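Local coordinates for haloacid dehalogenase-like hydrolase (Bacteroides thetaiotaomicron, PDB 2RAV), which probably acts as a magnesium-dependent phosphatase of the haloacid dehalogenase superfamily, with an active site that here holds tungstate and a magnesium ion, at residues A[47-52]-A[129-134]; A[107-112]-A[146-151]. The protein carries 1 engineered substitution. All coordinates share one frame; numbering follows the deposited sequence.

Interaction 1: A[47-52]-A[129-134]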
ATOM      1  N   LYS A  47       0.697  -6.382  -6.741  1.00 14.55           N
ATOM      2  CA  LYS A  47       1.637  -7.473  -6.712  1.00 17.57           C
ATOM      3  C   LYS A  47       2.670  -7.410  -7.792  1.00 17.58           C
ATOM      4  O   LYS A  47       3.855  -7.741  -7.608  1.00 19.54           O
ATOM      5  CB  LYS A  47       0.839  -8.793  -6.801  1.00 24.95           C
ATOM      6  CG  LYS A  47       1.554 -10.094  -6.554  1.00 34.75           C
ATOM      7  CD  LYS A  47       0.435 -11.150  -6.776  1.00 39.58           C
ATOM      8  CE  LYS A  47       0.662 -11.872  -8.095  1.00 43.76           C
ATOM      9  NZ  LYS A  47       1.468 -13.113  -7.837  1.00 52.59           N
ATOM     10  N   ALA A  48       2.209  -7.013  -9.005  1.00 19.60           N
ATOM     11  CA  ALA A  48       3.117  -6.976 -10.131  1.00 22.21           C
ATOM     12  C   ALA A  48       4.326  -6.107  -9.922  1.00 23.12           C
ATOM     13  O   ALA A  48       5.361  -6.222 -10.599  1.00 29.37           O
ATOM     14  CB  ALA A  48       2.342  -6.468 -11.365  1.00 25.02           C
ATOM     15  N   ILE A  49       4.308  -5.126  -9.039  1.00 22.35           N
ATOM     16  CA  ILE A  49       5.517  -4.320  -8.930  1.00 23.82           C
ATOM     17  C   ILE A  49       6.105  -4.472  -7.538  1.00 21.71           C
ATOM     18  O   ILE A  49       7.011  -3.698  -7.246  1.00 26.90           O
ATOM     19  CB  ILE A  49       5.253  -2.874  -9.312  1.00 27.80           C
ATOM     20  CG1 ILE A  49       4.272  -2.166  -8.393  1.00 31.25           C
ATOM     21  CG2 ILE A  49       4.784  -2.776 -10.767  1.00 41.14           C
ATOM     22  CD1 ILE A  49       4.079  -0.701  -8.717  1.00 37.24           C
ATOM     23  N   ILE A  50       5.670  -5.414  -6.708  1.00 18.84           N
ATOM     24  CA  ILE A  50       6.330  -5.726  -5.441  1.00 17.20           C
ATOM     25  C   ILE A  50       7.552  -6.550  -5.753  1.00 18.96           C
ATOM     26  O   ILE A  50       7.507  -7.750  -6.066  1.00 24.14           O
ATOM     27  CB  ILE A  50       5.418  -6.438  -4.432  1.00 16.86           C
ATOM     28  CG1 ILE A  50       4.150  -5.655  -4.057  1.00 16.51           C
ATOM     29  CG2 ILE A  50       6.238  -6.782  -3.182  1.00 18.25           C
ATOM     30  CD1 ILE A  50       3.136  -6.362  -3.239  1.00 19.51           C
ATOM     31  N   ASN A  51       8.693  -5.864  -5.699  1.00 17.65           N
ATOM     32  CA  ASN A  51       9.965  -6.453  -6.086  1.00 18.94           C
ATOM     33  C   ASN A  51      10.983  -6.351  -4.974  1.00 17.54           C
ATOM     34  O   ASN A  51      12.166  -6.516  -5.230  1.00 21.14           O
ATOM     35  CB  ASN A  51      10.522  -5.816  -7.377  1.00 21.39           C
ATOM     36  CG  ASN A  51      10.878  -4.339  -7.241  1.00 25.53           C
ATOM     37  OD1 ASN A  51      10.581  -3.693  -6.230  1.00 31.84           O
ATOM     38  ND2 ASN A  51      11.590  -3.691  -8.198  1.00 24.64           N
ATOM     39  N   ASN A  52      10.560  -6.111  -3.729  1.00 16.88           N
ATOM     40  CA  ASN A  52      11.503  -5.806  -2.657  1.00 17.54           C
ATOM     41  C   ASN A  52      11.234  -6.577  -1.376  1.00 16.81           C
ATOM     42  O   ASN A  52      11.771  -6.179  -0.322  1.00 19.25           O
ATOM     43  CB  ASN A  52      11.525  -4.306  -2.425  1.00 18.67           C
ATOM     44  CG  ASN A  52      10.198  -3.710  -2.137  1.00 17.73           C
ATOM     45  OD1 ASN A  52       9.153  -4.372  -2.034  1.00 17.69           O
ATOM     46  ND2 ASN A  52      10.204  -2.367  -1.997  1.00 19.96           N
ATOM     47  N   LEU A 129      11.919   4.887  -5.850  1.00 23.27           N
ATOM     48  CA  LEU A 129      11.357   3.663  -5.272  1.00 23.79           C
ATOM     49  C   LEU A 129      11.884   2.362  -5.880  1.00 25.30           C
ATOM     50  O   LEU A 129      11.642   1.229  -5.439  1.00 29.23           O
ATOM     51  CB  LEU A 129       9.827   3.692  -5.429  1.00 26.20           C
ATOM     52  CG  LEU A 129       9.115   4.802  -4.672  1.00 29.18           C
ATOM     53  CD1 LEU A 129       7.613   4.821  -5.006  1.00 35.74           C
ATOM     54  CD2 LEU A 129       9.319   4.621  -3.187  1.00 32.93           C
ATOM     55  N   HIS A 130      12.692   2.417  -6.929  1.00 25.56           N
ATOM     56  CA  HIS A 130      13.278   1.176  -7.469  1.00 25.25           C
ATOM     57  C   HIS A 130      12.254   0.173  -8.000  1.00 24.33           C
ATOM     58  O   HIS A 130      12.473  -1.055  -7.933  1.00 25.73           O
ATOM     59  CB  HIS A 130      14.204   0.651  -6.381  1.00 31.34           C
ATOM     60  CG  HIS A 130      15.547   1.371  -6.375  1.00 35.46           C
ATOM     61  ND1 HIS A 130      16.715   0.784  -5.896  1.00 36.51           N
ATOM     62  CD2 HIS A 130      15.893   2.607  -6.808  1.00 36.18           C
ATOM     63  CE1 HIS A 130      17.735   1.652  -6.016  1.00 36.12           C
ATOM     64  NE2 HIS A 130      17.235   2.785  -6.579  1.00 36.10           N
ATOM     65  N   VAL A 131      11.152   0.748  -8.556  1.00 19.99           N
ATOM     66  CA  VAL A 131      10.171  -0.041  -9.283  1.00 20.95           C
ATOM     67  C   VAL A 131      10.742  -0.381 -10.642  1.00 21.10           C
ATOM     68  O   VAL A 131      11.401   0.394 -11.355  1.00 22.87           O
ATOM     69  CB  VAL A 131       8.835   0.716  -9.342  1.00 21.87           C
ATOM     70  CG1 VAL A 131       7.858   0.026 -10.262  1.00 24.34           C
ATOM     71  CG2 VAL A 131       8.264   0.797  -7.899  1.00 23.88           C
ATOM     72  N   ASN A 132      10.521  -1.632 -11.110  1.00 20.45           N
ATOM     73  CA  ASN A 132      10.891  -2.059 -12.457  1.00 20.03           C
ATOM     74  C   ASN A 132      10.029  -1.324 -13.489  1.00 19.77           C
ATOM     75  O   ASN A 132       8.901  -0.886 -13.236  1.00 19.68           O
ATOM     76  CB  ASN A 132      10.673  -3.574 -12.615  1.00 22.63           C
ATOM     77  CG  ASN A 132      11.558  -4.503 -11.829  1.00 28.71           C
ATOM     78  OD1 ASN A 132      12.561  -4.127 -11.226  1.00 44.82           O
ATOM     79  ND2 ASN A 132      11.169  -5.792 -11.836  1.00 41.98           N
ATOM     80  N   VAL A 133      10.580  -1.170 -14.717  1.00 21.27           N
ATOM     81  CA  VAL A 133       9.911  -0.379 -15.749  1.00 21.27           C
ATOM     82  C   VAL A 133       8.585  -0.997 -16.158  1.00 18.37           C
ATOM     83  O   VAL A 133       8.536  -2.171 -16.532  1.00 24.27           O
ATOM     84  CB  VAL A 133      10.805  -0.252 -17.014  1.00 24.13           C
ATOM     85  CG1 VAL A 133      10.072   0.505 -18.117  1.00 23.46           C
ATOM     86  CG2 VAL A 133      12.107   0.424 -16.659  1.00 32.19           C
ATOM     87  N   ILE A 134       7.515  -0.315 -16.154  1.00 17.00           N
ATOM     88  CA  ILE A 134       6.135  -0.722 -16.444  1.00 16.96           C
ATOM     89  C   ILE A 134       5.912  -0.493 -17.935  1.00 17.29           C
ATOM     90  O   ILE A 134       6.285   0.525 -18.487  1.00 17.45           O
ATOM     91  CB  ILE A 134       5.192   0.099 -15.608  1.00 15.96           C
ATOM     92  CG1 ILE A 134       5.416  -0.082 -14.098  1.00 17.91           C
ATOM     93  CG2 ILE A 134       3.746  -0.212 -16.004  1.00 18.02           C
ATOM     94  CD1 ILE A 134       4.778   0.939 -13.205  1.00 19.34           C
TER
HETATM   95  O   HOH W   1       8.658  -3.715  -9.967  1.00 26.06           O
HETATM   96  O   HOH W   2      10.782  -1.221  -5.194  1.00 36.47           O
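I49 and N51 meet V131 and N132 at what is probably the junction of core and cap. The contact belongs to the haloacid dehalogenase fold, in which a Rossmann-like core is covered by a cap. Segment 47-52 is a core loop after strand 38-42. Segment 129-134 follows helix 119-128, probably in the cap. The active site is close: the side chain of I49 lies about 8 Å from the bound tungstate.

The apolar part is small and centres on one methyl group. V131 CG1 is anti to its own backbone N (chi1 171°), which brings it against I49. Its closest partner there is I49 CB, at 4.0 Å, and I49 CG2 and CD1 lie only slightly farther away. I49 CG2 also touches CG1 of I134 at a longer range. F125 of helix 119-128 packs on both I49 and V131.

The polar part is carried by the N51 amide. ND2 gives a nearly straight hydrogen bond to H130 O, 2.8 Å long with an N-H...O angle of 174°. The donor lies in the plane of that carbonyl. H130 is the residue at which the chain leaves helix 119-128, with positive phi, so the core loop grips the other segment just past a helix end. ND2 also makes a weak bond to N132 OD1, at 3.2 Å. The two amide planes there are 81° apart, almost perpendicular.

Water adds two further links. Water 1 donates to I49 O at 3.2 Å and accepts from N132 N at 3.0 Å, joining the two backbones. Water 2 sits on the other end of the N51 amide, 2.7 Å from OD1, and also lies 2.6 Å from L129 O.

Interaction 2: A[107-112]-A[146-151]; sequences VEEHNI and EVIQMT
V107 faces both I148 and Q149, which makes a classic beta bulge at the end of the antiparallel pairing of strands 104-107 and 149-152. V107 N donates to Q149 O at 2.8 Å. I148 N donates to V107 O, also at 2.8 Å, and Q149 N adds a weak bond to that same oxygen.

The side chain of I148 can be followed outward. Its CB lies 3.8 Å from V107 O. CG1 is anti to the carbonyl carbon (chi1 -53°) and runs past V107 O toward the backbone of E109. CD1 ends the chain against E109, 3.6 Å from its N and also close to its CA and CB. Replacing I148 by alanine removes CG1, CG2 and CD1, and would probably leave a gap beside the backbone N and CA of E109.

Water 4 accepts from E109 N at 2.9 Å and donates to E146 O at 2.7 Å. Water 3 joins E108 OE1 to E146 N. The carboxylate of E109 is held elsewhere, by the Y72 hydroxyl and a salt bridge to K82. Q149 NE2 is hydrogen-bonded to G44 O, and OE1 to N69 ND2; G44 lines the tungstate pocket.

In the fold, strand 149-152 pairs with strand 104-107, and the backbone of M150 is hydrogen-bonded to V181 of strand 178-182. V147 and M150 pack on helix 87-100.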
ATOM      1  N   VAL A 107      -3.720  -0.383 -13.420  1.00 11.21           N
ATOM      2  CA  VAL A 107      -3.482  -1.753 -12.976  1.00 10.93           C
ATOM      3  C   VAL A 107      -4.737  -2.574 -13.184  1.00 10.73           C
ATOM      4  O   VAL A 107      -5.794  -2.251 -12.671  1.00 11.94           O
ATOM      5  CB  VAL A 107      -3.084  -1.784 -11.494  1.00 12.13           C
ATOM      6  CG1 VAL A 107      -2.550  -3.208 -11.226  1.00 14.92           C
ATOM      7  CG2 VAL A 107      -2.095  -0.702 -11.113  1.00 13.38           C
ATOM      8  N   GLU A 108      -4.600  -3.665 -13.921  1.00 12.09           N
ATOM      9  CA  GLU A 108      -5.605  -4.690 -14.103  1.00 12.54           C
ATOM     10  C   GLU A 108      -5.250  -5.883 -13.242  1.00 12.86           C
ATOM     11  O   GLU A 108      -4.177  -5.945 -12.612  1.00 14.77           O
ATOM     12  CB  GLU A 108      -5.639  -5.099 -15.579  1.00 12.90           C
ATOM     13  CG  GLU A 108      -6.026  -3.986 -16.538  1.00 12.94           C
ATOM     14  CD  GLU A 108      -5.657  -4.430 -17.932  1.00 13.96           C
ATOM     15  OE1 GLU A 108      -6.435  -5.077 -18.624  1.00 17.77           O
ATOM     16  OE2 GLU A 108      -4.536  -4.095 -18.343  1.00 17.80           O
ATOM     17  N   GLU A 109      -6.134  -6.891 -13.154  1.00 13.49           N
ATOM     18  CA  GLU A 109      -5.836  -8.071 -12.322  1.00 14.54           C
ATOM     19  C   GLU A 109      -4.529  -8.752 -12.716  1.00 16.18           C
ATOM     20  O   GLU A 109      -3.746  -9.131 -11.848  1.00 19.48           O
ATOM     21  CB  GLU A 109      -6.992  -9.035 -12.373  1.00 15.25           C
ATOM     22  CG  GLU A 109      -6.785 -10.182 -11.415  1.00 17.86           C
ATOM     23  CD  GLU A 109      -7.903 -11.111 -11.142  1.00 19.70           C
ATOM     24  OE1 GLU A 109      -7.858 -11.883 -10.131  1.00 20.14           O
ATOM     25  OE2 GLU A 109      -8.858 -11.158 -11.957  1.00 24.56           O
ATOM     26  N   HIS A 110      -4.299  -8.883 -14.048  1.00 17.09           N
ATOM     27  CA  HIS A 110      -3.170  -9.618 -14.564  1.00 20.38           C
ATOM     28  C   HIS A 110      -2.337  -8.866 -15.628  1.00 18.08           C
ATOM     29  O   HIS A 110      -1.648  -9.469 -16.436  1.00 23.32           O
ATOM     30  CB  HIS A 110      -3.637 -10.957 -15.154  1.00 27.54           C
ATOM     31  CG  HIS A 110      -4.240 -11.863 -14.153  1.00 30.04           C
ATOM     32  ND1 HIS A 110      -3.552 -12.350 -13.037  1.00 33.78           N
ATOM     33  CD2 HIS A 110      -5.484 -12.406 -14.153  1.00 31.16           C
ATOM     34  CE1 HIS A 110      -4.393 -13.152 -12.373  1.00 35.53           C
ATOM     35  NE2 HIS A 110      -5.553 -13.215 -13.018  1.00 33.65           N
ATOM     36  N   ASN A 111      -2.410  -7.528 -15.589  0.56 15.26           N
ATOM     37  CA  ASN A 111      -1.539  -6.708 -16.424  0.56 14.59           C
ATOM     38  C   ASN A 111      -1.399  -5.354 -15.749  0.56 13.67           C
ATOM     39  O   ASN A 111      -2.262  -4.979 -14.986  0.56 15.43           O
ATOM     40  CB  ASN A 111      -2.051  -6.540 -17.827  0.56 19.13           C
ATOM     41  CG  ASN A 111      -0.914  -6.517 -18.845  0.56 22.25           C
ATOM     42  OD1 ASN A 111       0.161  -5.943 -18.636  0.56 24.57           O
ATOM     43  ND2 ASN A 111      -1.167  -7.219 -19.946  0.56 26.43           N
ATOM     44  N   ILE A 112      -0.348  -4.633 -16.013  1.00 14.32           N
ATOM     45  CA  ILE A 112      -0.095  -3.308 -15.536  1.00 13.59           C
ATOM     46  C   ILE A 112       0.525  -2.478 -16.655  1.00 13.64           C
ATOM     47  O   ILE A 112       1.338  -2.990 -17.408  1.00 15.03           O
ATOM     48  CB  ILE A 112       0.811  -3.302 -14.256  1.00 14.41           C
ATOM     49  CG1 ILE A 112       0.886  -1.900 -13.661  1.00 14.46           C
ATOM     50  CG2 ILE A 112       2.183  -3.938 -14.547  1.00 17.00           C
ATOM     51  CD1 ILE A 112       1.555  -1.879 -12.278  1.00 15.92           C
ATOM     52  N   GLU A 146     -10.533  -2.897 -17.664  1.00 13.30           N
ATOM     53  CA  GLU A 146     -11.140  -3.145 -16.348  1.00 12.50           C
ATOM     54  C   GLU A 146     -10.027  -2.916 -15.326  1.00 12.30           C
ATOM     55  O   GLU A 146      -9.102  -3.737 -15.206  1.00 13.63           O
ATOM     56  CB  GLU A 146     -11.718  -4.534 -16.304  1.00 15.37           C
ATOM     57  CG  GLU A 146     -12.564  -4.912 -17.489  1.00 19.19           C
ATOM     58  CD  GLU A 146     -13.835  -4.167 -17.722  1.00 22.77           C
ATOM     59  OE1 GLU A 146     -14.532  -3.896 -16.691  1.00 27.17           O
ATOM     60  OE2 GLU A 146     -14.159  -3.799 -18.866  1.00 27.05           O
ATOM     61  N   VAL A 147     -10.130  -1.778 -14.645  1.00 11.52           N
ATOM     62  CA  VAL A 147      -9.015  -1.291 -13.848  1.00 11.05           C
ATOM     63  C   VAL A 147      -9.336  -1.425 -12.354  1.00 10.81           C
ATOM     64  O   VAL A 147     -10.394  -0.983 -11.882  1.00 12.18           O
ATOM     65  CB  VAL A 147      -8.725   0.176 -14.233  1.00 11.94           C
ATOM     66  CG1 VAL A 147      -7.624   0.753 -13.340  1.00 12.70           C
ATOM     67  CG2 VAL A 147      -8.329   0.291 -15.691  1.00 13.44           C
ATOM     68  N   ILE A 148      -8.407  -1.992 -11.621  1.00 10.68           N
ATOM     69  CA  ILE A 148      -8.468  -2.166 -10.178  1.00 10.72           C
ATOM     70  C   ILE A 148      -7.924  -0.942  -9.439  1.00 10.73           C
ATOM     71  O   ILE A 148      -8.410  -0.535  -8.400  1.00 11.45           O
ATOM     72  CB  ILE A 148      -7.799  -3.478  -9.749  1.00 12.10           C
ATOM     73  CG1 ILE A 148      -8.370  -4.665 -10.509  1.00 12.81           C
ATOM     74  CG2 ILE A 148      -7.953  -3.685  -8.237  1.00 13.10           C
ATOM     75  CD1 ILE A 148      -7.819  -6.023 -10.128  1.00 15.88           C
ATOM     76  N   GLN A 149      -6.813  -0.410  -9.945  1.00 10.81           N
ATOM     77  CA  GLN A 149      -6.174   0.736  -9.345  1.00 10.49           C
ATOM     78  C   GLN A 149      -5.589   1.631 -10.417  1.00 10.34           C
ATOM     79  O   GLN A 149      -5.016   1.135 -11.408  1.00 11.44           O
ATOM     80  CB  GLN A 149      -5.061   0.349  -8.363  1.00 11.42           C
ATOM     81  CG  GLN A 149      -4.372   1.513  -7.682  1.00 12.02           C
ATOM     82  CD  GLN A 149      -3.431   1.098  -6.521  1.00 14.84           C
ATOM     83  OE1 GLN A 149      -3.935   1.065  -5.374  1.00 18.65           O
ATOM     84  NE2 GLN A 149      -2.229   0.759  -6.919  1.00 23.77           N
ATOM     85  N   MET A 150      -5.706   2.943 -10.216  1.00 10.73           N
ATOM     86  CA  MET A 150      -4.975   3.888 -11.050  1.00 11.37           C
ATOM     87  C   MET A 150      -3.986   4.641 -10.154  1.00 11.20           C
ATOM     88  O   MET A 150      -4.341   5.005  -9.026  1.00 13.46           O
ATOM     89  CB  MET A 150      -5.890   4.889 -11.706  1.00 13.54           C
ATOM     90  CG  MET A 150      -6.860   4.313 -12.622  1.00 14.04           C
ATOM     91  SD  MET A 150      -7.996   5.543 -13.344  1.00 15.06           S
ATOM     92  CE  MET A 150      -8.952   6.057 -12.025  1.00 13.99           C
ATOM     93  N   THR A 151      -2.805   4.929 -10.665  1.00 11.82           N
ATOM     94  CA  THR A 151      -1.843   5.759  -9.949  1.00 11.97           C
ATOM     95  C   THR A 151      -1.482   6.908 -10.815  1.00 12.11           C
ATOM     96  O   THR A 151      -0.499   6.868 -11.586  1.00 12.39           O
ATOM     97  CB  THR A 151      -0.630   4.925  -9.496  1.00 13.33           C
ATOM     98  OG1 THR A 151      -1.143   3.860  -8.668  1.00 14.58           O
ATOM     99  CG2 THR A 151       0.373   5.779  -8.731  1.00 14.89           C
TER
HETATM  100  O   HOH W   3      -9.125  -5.163 -18.832  1.00 18.32           O
HETATM  101  O   HOH W   4      -8.759  -6.266 -14.186  1.00 15.34           O

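From the N terminus, the chain first passes 47-52, then 107-112, then 129-134, then 146-151. Interaction 1 closes the long loop from 47-52 to 129-134. Interaction 2 starts inside that loop, at 107-112, and closes beyond it, at 146-151, so the two cross. Interaction 1 ties the core loop after strand 38-42 to the probable cap loop after helix 119-128. Interaction 2 joins the end of strand 104-107 and the turn after it to the start of strand 149-152. Their centres are 14 Å apart, yet they touch through I112, whose CD1 packs 3.7 Å from I49 CG2. I112 also meets A48 and I134, so it bridges the two contacts.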